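PDB 4F4E: aromatic-amino-acid aminotransferase from Burkholderia pseudomallei, which probably catalyses the pyridoxal phosphate-dependent transfer of amino groups from aromatic amino acids such as tyrosine to 2-oxoglutarate, working as a homodimer. Local coordinates for residues 143-151 with 165-173; 203-211 with 366-374. All coordinates share one frame; numbering follows the deposited sequence.

Interaction 1: residues 143-151 with 165-173; sequences KAKVAISDP and FEVVAYPYY. With EDO (1,2-ethanediol), chain C.
Val146, Ile148 and Val167 form the apolar centre of this parallel strand pair, on one face of the sheet. Ile148 and Val167 meet at about a right angle, CG1 of the isoleucine 3.8 Å from CG1 of the valine. With CG1 of Val146 anti to the backbone N (chi1 174°), Val146 CG2 meets Phe165 obliquely, 3.6 Å from Phe165 CG. Ala147 CB, on the reverse face, touches both Val168 CG2 and Tyr170 CD2. Tyr170 folds back over the partner strand: with chi1 at 52°, CG sits between its backbone N and carbonyl carbon, and one ring face covers Ile148 O and Ser149 CA, the latter a CH-pi contact 3.7 Å from the ring centroid. A backbone ladder joins the two strands, from Val146 N to Glu166 O through Val168 N to Val146 O (2.8 Å) and on to Asp150 N with Tyr170 O, this last bond bent. Beyond it, Tyr173 N binds Asp150 O at 2.9 Å, just before the cis peptide of Pro151. At the opposite, exposed end the extended Lys145 and Glu166 lie side by side, but NZ and OE1 stay 4.4 Å apart, too far for a salt bridge. Helix 154-162, the crossover of this beta-alpha-beta unit, packs Phe160 against Val146, Phe165 and Val167; strand 197-201 flanks 146-150, and helix 182-189 lies against Tyr170 and Tyr172.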
loop_
_atom_site.group_PDB
_atom_site.type_symbol
_atom_site.label_atom_id
_atom_site.label_comp_id
_atom_site.label_asym_id
_atom_site.label_seq_id
_atom_site.Cartn_x
_atom_site.Cartn_y
_atom_site.Cartn_z
ATOM N N LYS A 143 -4.749 8.584 -23.630
ATOM C CA LYS A 143 -5.684 8.045 -24.636
ATOM C C LYS A 143 -5.485 6.576 -24.973
ATOM O O LYS A 143 -6.305 6.034 -25.673
ATOM C CB LYS A 143 -5.611 8.829 -25.932
ATOM N N ALA A 144 -4.430 5.920 -24.480
ATOM C CA ALA A 144 -4.237 4.482 -24.756
ATOM C C ALA A 144 -5.370 3.635 -24.186
ATOM O O ALA A 144 -5.884 3.939 -23.138
ATOM C CB ALA A 144 -2.884 3.999 -24.197
ATOM N N LYS A 145 -5.765 2.562 -24.886
ATOM C CA LYS A 145 -6.695 1.611 -24.340
ATOM C C LYS A 145 -5.893 0.461 -23.725
ATOM O O LYS A 145 -4.721 0.281 -24.039
ATOM C CB LYS A 145 -7.650 1.110 -25.408
ATOM C CG LYS A 145 -8.507 2.244 -26.013
ATOM C CD LYS A 145 -9.393 1.723 -27.111
ATOM C CE LYS A 145 -10.103 2.896 -27.771
ATOM N NZ LYS A 145 -10.398 2.519 -29.167
ATOM N N VAL A 146 -6.556 -0.302 -22.874
ATOM C CA VAL A 146 -5.991 -1.479 -22.256
ATOM C C VAL A 146 -6.758 -2.692 -22.702
ATOM O O VAL A 146 -8.003 -2.699 -22.648
ATOM C CB VAL A 146 -6.083 -1.369 -20.736
ATOM C CG1 VAL A 146 -5.623 -2.672 -20.082
ATOM C CG2 VAL A 146 -5.270 -0.196 -20.278
ATOM N N ALA A 147 -6.041 -3.733 -23.118
ATOM C CA ALA A 147 -6.635 -4.978 -23.586
ATOM C C ALA A 147 -6.283 -6.081 -22.620
ATOM O O ALA A 147 -5.119 -6.275 -22.322
ATOM C CB ALA A 147 -6.128 -5.331 -24.976
ATOM N N ILE A 148 -7.318 -6.796 -22.175
ATOM C CA ILE A 148 -7.205 -7.913 -21.255
ATOM C C ILE A 148 -7.724 -9.199 -21.875
ATOM O O ILE A 148 -8.484 -9.163 -22.848
ATOM C CB ILE A 148 -7.921 -7.617 -19.908
ATOM C CG1 ILE A 148 -9.432 -7.418 -20.081
ATOM C CG2 ILE A 148 -7.281 -6.413 -19.283
ATOM C CD1 ILE A 148 -10.210 -7.446 -18.763
ATOM N N SER A 149 -7.376 -10.350 -21.288
ATOM C CA SER A 149 -7.888 -11.607 -21.836
ATOM C C SER A 149 -9.375 -11.757 -21.590
ATOM O O SER A 149 -9.895 -11.312 -20.553
ATOM C CB SER A 149 -7.120 -12.813 -21.299
ATOM O OG SER A 149 -7.200 -12.962 -19.879
ATOM N N ASP A 150 -10.058 -12.432 -22.515
ATOM C CA ASP A 150 -11.427 -12.904 -22.310
ATOM C C ASP A 150 -11.441 -14.349 -21.802
ATOM O O ASP A 150 -11.157 -15.281 -22.581
ATOM C CB ASP A 150 -12.165 -12.881 -23.661
ATOM C CG ASP A 150 -13.604 -13.372 -23.557
ATOM O OD1 ASP A 150 -14.208 -13.159 -22.496
ATOM O OD2 ASP A 150 -14.101 -13.945 -24.556
ATOM N N PRO A 151 -11.759 -14.585 -20.520
ATOM C CA PRO A 151 -11.948 -13.731 -19.377
ATOM C C PRO A 151 -10.602 -13.474 -18.710
ATOM O O PRO A 151 -9.587 -14.044 -19.108
ATOM C CB PRO A 151 -12.801 -14.592 -18.455
ATOM C CG PRO A 151 -12.303 -15.949 -18.669
ATOM C CD PRO A 151 -11.970 -16.001 -20.151
ATOM N N PHE A 165 -8.486 4.254 -17.838
ATOM C CA PHE A 165 -8.395 3.643 -19.178
ATOM C C PHE A 165 -9.688 2.978 -19.622
ATOM O O PHE A 165 -10.400 2.383 -18.838
ATOM C CB PHE A 165 -7.312 2.541 -19.174
ATOM C CG PHE A 165 -5.916 3.038 -18.903
ATOM C CD1 PHE A 165 -5.166 3.578 -19.931
ATOM C CD2 PHE A 165 -5.339 2.915 -17.649
ATOM C CE1 PHE A 165 -3.868 4.039 -19.726
ATOM C CE2 PHE A 165 -4.044 3.372 -17.421
ATOM C CZ PHE A 165 -3.308 3.932 -18.469
ATOM N N GLU A 166 -9.986 3.037 -20.917
ATOM C CA GLU A 166 -11.014 2.186 -21.495
ATOM C C GLU A 166 -10.403 0.792 -21.638
ATOM O O GLU A 166 -9.288 0.659 -22.149
ATOM C CB GLU A 166 -11.420 2.732 -22.875
ATOM C CG GLU A 166 -12.380 1.828 -23.636
ATOM C CD GLU A 166 -12.654 2.293 -25.063
ATOM O OE1 GLU A 166 -12.381 3.476 -25.360
ATOM O OE2 GLU A 166 -13.125 1.437 -25.868
ATOM N N VAL A 167 -11.135 -0.242 -21.218
ATOM C CA VAL A 167 -10.637 -1.623 -21.249
ATOM C C VAL A 167 -11.435 -2.413 -22.292
ATOM O O VAL A 167 -12.651 -2.349 -22.337
ATOM C CB VAL A 167 -10.735 -2.281 -19.858
ATOM C CG1 VAL A 167 -10.220 -3.737 -19.908
ATOM C CG2 VAL A 167 -9.970 -1.441 -18.812
ATOM N N VAL A 168 -10.720 -3.164 -23.123
ATOM C CA VAL A 168 -11.327 -4.032 -24.090
ATOM C C VAL A 168 -10.744 -5.419 -23.831
ATOM O O VAL A 168 -9.754 -5.538 -23.091
ATOM C CB VAL A 168 -11.003 -3.619 -25.532
ATOM C CG1 VAL A 168 -11.550 -2.222 -25.892
ATOM C CG2 VAL A 168 -9.513 -3.700 -25.830
ATOM N N ALA A 169 -11.326 -6.443 -24.443
ATOM C CA ALA A 169 -10.891 -7.819 -24.228
ATOM C C ALA A 169 -10.497 -8.463 -25.538
ATOM O O ALA A 169 -11.184 -8.290 -26.578
ATOM C CB ALA A 169 -11.986 -8.639 -23.547
ATOM N N TYR A 170 -9.376 -9.178 -25.532
ATOM C CA TYR A 170 -9.016 -9.991 -26.655
ATOM C C TYR A 170 -9.559 -11.411 -26.459
ATOM O O TYR A 170 -9.550 -11.919 -25.329
ATOM C CB TYR A 170 -7.500 -10.027 -26.927
ATOM C CG TYR A 170 -6.599 -10.371 -25.749
ATOM C CD1 TYR A 170 -6.336 -11.674 -25.413
ATOM C CD2 TYR A 170 -5.976 -9.375 -24.999
ATOM C CE1 TYR A 170 -5.494 -11.990 -24.342
ATOM C CE2 TYR A 170 -5.111 -9.683 -23.948
ATOM C CZ TYR A 170 -4.898 -10.989 -23.604
ATOM O OH TYR A 170 -4.069 -11.325 -22.520
ATOM N N PRO A 171 -10.052 -12.034 -27.552
ATOM C CA PRO A 171 -10.404 -13.452 -27.477
ATOM C C PRO A 171 -9.269 -14.250 -26.849
ATOM O O PRO A 171 -8.105 -13.963 -27.133
ATOM C CB PRO A 171 -10.636 -13.844 -28.945
ATOM C CG PRO A 171 -10.985 -12.558 -29.639
ATOM C CD PRO A 171 -10.133 -11.522 -28.941
ATOM N N TYR A 172 -9.603 -15.241 -26.018
ATOM C CA TYR A 172 -8.589 -16.035 -25.335
ATOM C C TYR A 172 -9.107 -17.417 -24.981
ATOM O O TYR A 172 -8.800 -18.392 -25.687
ATOM C CB TYR A 172 -8.012 -15.289 -24.097
ATOM C CG TYR A 172 -6.821 -16.000 -23.526
ATOM C CD1 TYR A 172 -5.623 -15.964 -24.176
ATOM C CD2 TYR A 172 -6.934 -16.841 -22.418
ATOM C CE1 TYR A 172 -4.519 -16.673 -23.716
ATOM C CE2 TYR A 172 -5.854 -17.502 -21.917
ATOM C CZ TYR A 172 -4.642 -17.437 -22.568
ATOM O OH TYR A 172 -3.530 -18.147 -22.102
ATOM N N TYR A 173 -9.950 -17.518 -23.953
ATOM C CA TYR A 173 -10.508 -18.809 -23.557
ATOM C C TYR A 173 -11.563 -19.307 -24.557
ATOM O O TYR A 173 -12.474 -18.556 -24.912
ATOM C CB TYR A 173 -11.166 -18.693 -22.193
ATOM C CG TYR A 173 -11.800 -19.995 -21.790
ATOM C CD1 TYR A 173 -11.025 -21.095 -21.446
ATOM C CD2 TYR A 173 -13.170 -20.142 -21.783
ATOM C CE1 TYR A 173 -11.629 -22.324 -21.084
ATOM C CE2 TYR A 173 -13.756 -21.355 -21.458
ATOM C CZ TYR A 173 -12.986 -22.422 -21.101
ATOM O OH TYR A 173 -13.651 -23.581 -20.753
HETATM C C1 EDO C . -3.053 -14.379 -21.947
HETATM O O1 EDO C . -2.862 -13.305 -21.059
HETATM C C2 EDO C . -1.813 -15.271 -22.108
HETATM O O2 EDO C . -1.530 -15.962 -20.924
HETATM O O HOH W 1 -8.499 4.713 -22.581
HETATM O O HOH W 2 -12.411 -15.900 -25.728
#

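Interaction 2: residues 203-211 with 366-374; sequences CCHNPTGVD and AQRGMFSYS. With EDO (1,2-ethanediol), chain D.
Asp211 and Arg368 meet at about a right angle, their carboxylate and guanidinium planes 84° apart. Arg368 grips side-on, NE and NH2 both donating to OD2 of Asp211, at 3.0 Å from NE. OD2 lies close to the guanidinium plane, while both nitrogens come from the anti side of OD2, somewhat tilted out of the carboxylate plane. Cys204 N approaches the same oxygen from the syn side, also tilted, and OD1 takes His205 N, so the carboxylate ties the loop start to its end and is probably stabilised as an anion. At the other end Thr208 CG2, anti to the carbonyl carbon, lies squarely over the centre of the Tyr373 ring, 3.8 Å from the centroid and 5° off the normal, while Pro207 CG is 3.6 Å from Tyr373 OH. The Asn206 amide crosses Phe371 obliquely, the planes 28° apart, with Asn206 CG 3.6 Å from Phe371 CE2. Between these two ends Gly209 O accepts from Arg368 N at 2.8 Å on an in-plane lone pair. Pro207 O is buried without a hydrogen-bonding partner. Thr208 OG1, accepting from Val210 N, closes an ST turn. The cis peptide before Pro207 belongs to the Asn-Pro-Thr-Gly loop familiar from aminotransferases of this class, and Asn206 ND2 bonds O3 of the pyridoxal phosphate-lysine adduct at position 269, making this loop part of the cofactor site.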
loop_
_atom_site.group_PDB
_atom_site.type_symbol
_atom_site.label_atom_id
_atom_site.label_comp_id
_atom_site.label_asym_id
_atom_site.label_seq_id
_atom_site.Cartn_x
_atom_site.Cartn_y
_atom_site.Cartn_z
ATOM N N CYS A 203 1.772 -17.080 -17.197
ATOM C CA CYS A 203 1.499 -18.508 -17.068
ATOM C C CYS A 203 0.414 -18.672 -16.008
ATOM O O CYS A 203 0.070 -17.727 -15.296
ATOM C CB CYS A 203 2.736 -19.332 -16.676
ATOM S SG CYS A 203 3.455 -19.058 -15.061
ATOM N N CYS A 204 -0.142 -19.867 -15.916
ATOM C CA CYS A 204 -1.121 -20.164 -14.870
ATOM C C CYS A 204 -2.281 -19.197 -14.946
ATOM O O CYS A 204 -2.635 -18.491 -13.969
ATOM C CB CYS A 204 -0.473 -20.149 -13.504
ATOM S SG CYS A 204 0.780 -21.451 -13.275
ATOM N N HIS A 205 -2.871 -19.135 -16.136
ATOM C CA HIS A 205 -3.964 -18.198 -16.416
ATOM C C HIS A 205 -5.016 -18.189 -15.346
ATOM O O HIS A 205 -5.491 -19.238 -14.919
ATOM C CB HIS A 205 -4.609 -18.467 -17.791
ATOM C CG HIS A 205 -5.550 -17.389 -18.214
ATOM N ND1 HIS A 205 -6.928 -17.502 -18.067
ATOM C CD2 HIS A 205 -5.310 -16.081 -18.702
ATOM C CE1 HIS A 205 -7.494 -16.362 -18.496
ATOM N NE2 HIS A 205 -6.532 -15.486 -18.852
ATOM N N ASN A 206 -5.405 -16.984 -14.933
ATOM C CA ASN A 206 -6.422 -16.792 -13.890
ATOM C C ASN A 206 -7.542 -16.046 -14.584
ATOM O O ASN A 206 -7.318 -14.919 -14.958
ATOM C CB ASN A 206 -5.829 -15.974 -12.747
ATOM C CG ASN A 206 -6.861 -15.684 -11.675
ATOM O OD1 ASN A 206 -8.058 -15.917 -11.901
ATOM N ND2 ASN A 206 -6.443 -15.134 -10.548
ATOM N N PRO A 207 -8.742 -16.663 -14.787
ATOM C CA PRO A 207 -9.290 -17.792 -14.031
ATOM C C PRO A 207 -9.376 -19.137 -14.728
ATOM O O PRO A 207 -9.964 -20.055 -14.144
ATOM C CB PRO A 207 -10.707 -17.296 -13.740
ATOM C CG PRO A 207 -11.102 -16.595 -14.988
ATOM C CD PRO A 207 -9.821 -15.967 -15.520
ATOM N N THR A 208 -8.830 -19.305 -15.934
ATOM C CA THR A 208 -9.156 -20.526 -16.700
ATOM C C THR A 208 -8.136 -21.668 -16.632
ATOM O O THR A 208 -8.489 -22.808 -16.934
ATOM C CB THR A 208 -9.409 -20.232 -18.188
ATOM O OG1 THR A 208 -8.189 -19.913 -18.817
ATOM C CG2 THR A 208 -10.407 -19.133 -18.373
ATOM N N GLY A 209 -6.882 -21.357 -16.281
ATOM C CA GLY A 209 -5.781 -22.277 -16.388
ATOM C C GLY A 209 -5.247 -22.585 -17.773
ATOM O O GLY A 209 -4.364 -23.410 -17.931
ATOM N N VAL A 210 -5.762 -21.915 -18.778
ATOM C CA VAL A 210 -5.372 -22.192 -20.160
ATOM C C VAL A 210 -4.233 -21.278 -20.510
ATOM O O VAL A 210 -4.409 -20.063 -20.441
ATOM C CB VAL A 210 -6.558 -21.919 -21.113
ATOM C CG1 VAL A 210 -6.065 -21.762 -22.557
ATOM C CG2 VAL A 210 -7.631 -23.042 -20.941
ATOM N N ASP A 211 -3.099 -21.862 -20.891
ATOM C CA ASP A 211 -1.856 -21.117 -21.135
ATOM C C ASP A 211 -1.389 -21.234 -22.565
ATOM O O ASP A 211 -1.727 -22.202 -23.279
ATOM C CB ASP A 211 -0.750 -21.662 -20.263
ATOM C CG ASP A 211 -0.812 -21.168 -18.842
ATOM O OD1 ASP A 211 -1.653 -20.308 -18.515
ATOM O OD2 ASP A 211 -0.050 -21.698 -18.049
ATOM N N ALA A 366 -4.201 -30.431 -18.836
ATOM C CA ALA A 366 -3.536 -29.477 -19.738
ATOM C C ALA A 366 -3.573 -28.070 -19.172
ATOM O O ALA A 366 -2.674 -27.262 -19.444
ATOM C CB ALA A 366 -4.243 -29.478 -21.068
ATOM N N GLN A 367 -4.620 -27.777 -18.404
ATOM C CA GLN A 367 -4.706 -26.518 -17.664
ATOM C C GLN A 367 -3.711 -26.498 -16.503
ATOM O O GLN A 367 -3.314 -27.542 -15.977
ATOM C CB GLN A 367 -6.166 -26.211 -17.258
ATOM C CG GLN A 367 -7.022 -26.045 -18.504
ATOM C CD GLN A 367 -8.507 -25.916 -18.284
ATOM O OE1 GLN A 367 -8.999 -26.074 -17.182
ATOM N NE2 GLN A 367 -9.232 -25.622 -19.366
ATOM N N ARG A 368 -3.253 -25.297 -16.163
ATOM C CA ARG A 368 -2.172 -25.126 -15.187
ATOM C C ARG A 368 -2.458 -24.038 -14.179
ATOM O O ARG A 368 -3.082 -23.037 -14.494
ATOM C CB ARG A 368 -0.860 -24.744 -15.888
ATOM C CG ARG A 368 -0.427 -25.733 -16.923
ATOM C CD ARG A 368 1.068 -25.645 -17.173
ATOM N NE ARG A 368 1.359 -24.358 -17.719
ATOM C CZ ARG A 368 2.572 -23.879 -17.936
ATOM N NH1 ARG A 368 3.664 -24.620 -17.726
ATOM N NH2 ARG A 368 2.669 -22.673 -18.456
ATOM N N GLY A 369 -1.899 -24.214 -12.993
ATOM C CA GLY A 369 -1.977 -23.249 -11.910
ATOM C C GLY A 369 -3.095 -23.603 -10.972
ATOM O O GLY A 369 -3.543 -24.764 -10.911
ATOM N N MET A 370 -3.575 -22.605 -10.246
ATOM C CA MET A 370 -4.524 -22.861 -9.175
ATOM C C MET A 370 -5.962 -23.080 -9.670
ATOM O O MET A 370 -6.797 -23.551 -8.914
ATOM C CB MET A 370 -4.539 -21.696 -8.204
ATOM C CG MET A 370 -3.180 -21.537 -7.577
ATOM S SD MET A 370 -3.363 -20.795 -5.961
ATOM C CE MET A 370 -1.599 -20.671 -5.683
ATOM N N PHE A 371 -6.247 -22.690 -10.905
ATOM C CA PHE A 371 -7.630 -22.726 -11.430
ATOM C C PHE A 371 -7.834 -23.589 -12.643
ATOM O O PHE A 371 -6.912 -23.823 -13.449
ATOM C CB PHE A 371 -8.080 -21.311 -11.806
ATOM C CG PHE A 371 -7.926 -20.364 -10.692
ATOM C CD1 PHE A 371 -8.818 -20.378 -9.641
ATOM C CD2 PHE A 371 -6.848 -19.502 -10.661
ATOM C CE1 PHE A 371 -8.640 -19.559 -8.566
ATOM C CE2 PHE A 371 -6.661 -18.654 -9.603
ATOM C CZ PHE A 371 -7.554 -18.675 -8.540
ATOM N N SER A 372 -9.083 -24.017 -12.807
ATOM C CA SER A 372 -9.544 -24.598 -14.066
ATOM C C SER A 372 -10.964 -24.137 -14.331
ATOM O O SER A 372 -11.765 -23.960 -13.405
ATOM C CB SER A 372 -9.528 -26.136 -14.015
ATOM O OG SER A 372 -8.382 -26.668 -14.687
ATOM N N TYR A 373 -11.268 -23.920 -15.602
ATOM C CA TYR A 373 -12.658 -23.819 -16.041
ATOM C C TYR A 373 -13.146 -25.256 -16.266
ATOM O O TYR A 373 -12.772 -25.925 -17.267
ATOM C CB TYR A 373 -12.778 -22.938 -17.291
ATOM C CG TYR A 373 -13.188 -21.487 -16.981
ATOM C CD1 TYR A 373 -12.786 -20.846 -15.820
ATOM C CD2 TYR A 373 -14.004 -20.774 -17.855
ATOM C CE1 TYR A 373 -13.219 -19.564 -15.511
ATOM C CE2 TYR A 373 -14.418 -19.479 -17.574
ATOM C CZ TYR A 373 -14.001 -18.859 -16.411
ATOM O OH TYR A 373 -14.407 -17.574 -16.105
ATOM N N SER A 374 -13.993 -25.709 -15.353
ATOM C CA SER A 374 -14.512 -27.072 -15.384
ATOM C C SER A 374 -15.405 -27.350 -16.549
ATOM O O SER A 374 -15.567 -28.519 -16.917
ATOM C CB SER A 374 -15.308 -27.431 -14.123
ATOM O OG SER A 374 -16.490 -26.674 -13.930
HETATM C C1 EDO D . -9.878 -15.897 -9.181
HETATM O O1 EDO D . -9.973 -15.064 -10.354
HETATM C C2 EDO D . -9.508 -15.069 -7.947
HETATM O O2 EDO D . -8.089 -14.745 -8.005
HETATM O O HOH W 3 -3.116 -20.022 -11.041
HETATM O O HOH W 4 -4.591 -21.216 -13.092
HETATM O O HOH W 5 -2.680 -24.718 -20.636
#

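Overall arrangement
Interaction 1 closes before interaction 2 opens along the chain, and their centres lie 18 Å apart. The strand pair of interaction 1 belongs to the mixed sheet, where strand 197-201 borders 146-150 and then runs directly into the loop 203-211. Interaction 2 joins that loop to 366-374, whose strand 371-373 pairs with 397-399 in a separate small sheet. The two contacts touch: Ser149 OG bonds His205 NE2, Tyr172 OH bonds Val210 O, and Tyr173 meets Tyr373 edge-to-face. The C-terminal ends of the parallel strands are thereby linked through the cofactor-site loop to the late part of the chain.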